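Local coordinates for protein glucanase (Clostridium thermocellum, PDB 5GXX) that probably hydrolyses beta-1,4 linkages within cellulose chains as a family 9 endoglucanase of the cellulosome, at residues L174-R179 with D199-A204. The protein carries 1 engineered substitution. Numbering follows the deposited sequence.
Sequences LADATR and DELLWA. With CA (calcium ion), chain C.
D176, in the last turn of helix 162-178, and L201, near the start of helix 198-212, bring the two backbones closest, their CA atoms 6.8 Å apart. From 199-204, L201 alone makes the contact. With CG anti to its own carbonyl carbon (chi1 -62°), its isobutyl fork extends to the other helix and its two methyls take different partners: CD2 lies 3.9 Å from A175 CB and 3.8 Å from the backbone N of D176, while CD1 sits 3.9 Å from D176 OD1, the leucine and aspartate side chains crossing at about a right angle. No hydrogen bond joins the segments. R179, where the chain leaves the helix with positive phi (38°), sends its extended side chain back along the helix end past this methyl, its CG 4.4 Å from L201 CD1. Its NH2 makes a salt bridge to D176 OD1 at 2.9 Å; OD1 lies in the guanidinium plane, while NH2 comes from the syn side, tilted out of the carboxylate plane. Y224 OH is hydrogen-bonded to the same OD1, and K220 forms a salt bridge with OD2, so helix 215-224 helps hold the carboxylate beside L201. Just before L201, D199 and E200 each grip the calcium ion with both carboxylate oxygens, D199 OD2 and E200 OE2 being 2.3 Å from the metal; S195, G196, D246 and water complete the site. This is neighbouring-helix packing in the (alpha/alpha)6 barrel of glycosyl hydrolase family 9, next to a calcium site at a helix start.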
# COMPACT_ATOMS: atom_id res chain seq x y z
N LEU A 174 -14.20 24.60 46.63
CA LEU A 174 -13.62 23.31 46.25
C LEU A 174 -12.12 23.45 46.10
O LEU A 174 -11.35 22.63 46.58
CB LEU A 174 -14.23 22.78 44.94
CG LEU A 174 -13.57 21.56 44.29
CD1 LEU A 174 -13.64 20.36 45.22
CD2 LEU A 174 -14.17 21.20 42.93
N ALA A 175 -11.70 24.50 45.41
CA ALA A 175 -10.28 24.70 45.17
C ALA A 175 -9.53 24.92 46.47
O ALA A 175 -8.43 24.41 46.66
CB ALA A 175 -10.09 25.89 44.24
N ASP A 176 -10.16 25.68 47.36
CA ASP A 176 -9.58 26.03 48.65
C ASP A 176 -9.56 24.87 49.64
O ASP A 176 -8.73 24.83 50.55
CB ASP A 176 -10.35 27.23 49.22
CG ASP A 176 -9.70 27.84 50.45
OD1 ASP A 176 -8.46 28.00 50.48
OD2 ASP A 176 -10.48 28.22 51.36
N ALA A 177 -10.46 23.90 49.46
CA ALA A 177 -10.53 22.75 50.36
C ALA A 177 -9.54 21.69 49.88
O ALA A 177 -8.93 21.00 50.69
CB ALA A 177 -11.94 22.20 50.39
N THR A 178 -9.36 21.61 48.56
CA THR A 178 -8.52 20.60 47.91
C THR A 178 -7.03 20.88 48.08
O THR A 178 -6.23 19.96 48.29
CB THR A 178 -8.86 20.48 46.41
OG1 THR A 178 -10.24 20.12 46.23
CG2 THR A 178 -8.00 19.44 45.70
N ARG A 179 -6.64 22.15 47.98
CA ARG A 179 -5.24 22.55 48.11
C ARG A 179 -4.24 21.57 47.50
O ARG A 179 -3.25 21.18 48.12
CB ARG A 179 -4.88 22.95 49.54
CG ARG A 179 -5.55 24.25 49.89
CD ARG A 179 -5.34 24.71 51.31
NE ARG A 179 -6.13 25.91 51.56
CZ ARG A 179 -5.92 26.74 52.58
NH1 ARG A 179 -4.95 26.49 53.44
NH2 ARG A 179 -6.68 27.82 52.73
N ASP A 199 -1.30 31.17 43.98
CA ASP A 199 -1.66 32.36 43.22
C ASP A 199 -3.10 32.35 42.69
O ASP A 199 -3.75 33.39 42.72
CB ASP A 199 -0.67 32.58 42.06
CG ASP A 199 -0.50 31.33 41.19
OD1 ASP A 199 0.21 30.40 41.62
OD2 ASP A 199 -1.08 31.28 40.08
N GLU A 200 -3.60 31.21 42.24
CA GLU A 200 -5.00 31.13 41.82
C GLU A 200 -5.95 31.37 42.99
O GLU A 200 -7.00 32.00 42.84
CB GLU A 200 -5.35 29.78 41.18
CG GLU A 200 -4.78 29.52 39.78
CD GLU A 200 -3.31 29.17 39.79
OE1 GLU A 200 -2.75 28.94 40.89
OE2 GLU A 200 -2.71 29.09 38.69
N LEU A 201 -5.61 30.84 44.16
CA LEU A 201 -6.48 31.09 45.32
C LEU A 201 -6.50 32.57 45.68
O LEU A 201 -7.56 33.10 46.02
CB LEU A 201 -6.12 30.23 46.54
CG LEU A 201 -6.25 28.72 46.35
CD1 LEU A 201 -5.76 28.05 47.65
CD2 LEU A 201 -7.69 28.32 46.04
N LEU A 202 -5.34 33.21 45.64
CA LEU A 202 -5.25 34.66 45.80
C LEU A 202 -6.12 35.43 44.81
O LEU A 202 -6.88 36.32 45.20
CB LEU A 202 -3.79 35.12 45.62
CG LEU A 202 -3.55 36.64 45.67
CD1 LEU A 202 -3.99 37.24 47.00
CD2 LEU A 202 -2.07 36.89 45.41
N TRP A 203 -5.96 35.12 43.53
CA TRP A 203 -6.67 35.77 42.43
C TRP A 203 -8.17 35.57 42.59
O TRP A 203 -8.93 36.53 42.52
CB TRP A 203 -6.14 35.15 41.13
CG TRP A 203 -6.70 35.52 39.79
CD1 TRP A 203 -7.26 34.65 38.91
CD2 TRP A 203 -6.63 36.79 39.10
NE1 TRP A 203 -7.58 35.28 37.73
CE2 TRP A 203 -7.20 36.60 37.82
CE3 TRP A 203 -6.14 38.05 39.44
CZ2 TRP A 203 -7.31 37.63 36.88
CZ3 TRP A 203 -6.27 39.08 38.51
CH2 TRP A 203 -6.84 38.86 37.25
N ALA A 204 -8.59 34.34 42.86
CA ALA A 204 -10.02 34.08 42.99
C ALA A 204 -10.63 34.75 44.22
O ALA A 204 -11.69 35.38 44.11
CB ALA A 204 -10.26 32.58 43.01
CA CA C . -0.55 29.08 39.54
O HOH W 1 -0.21 27.24 38.26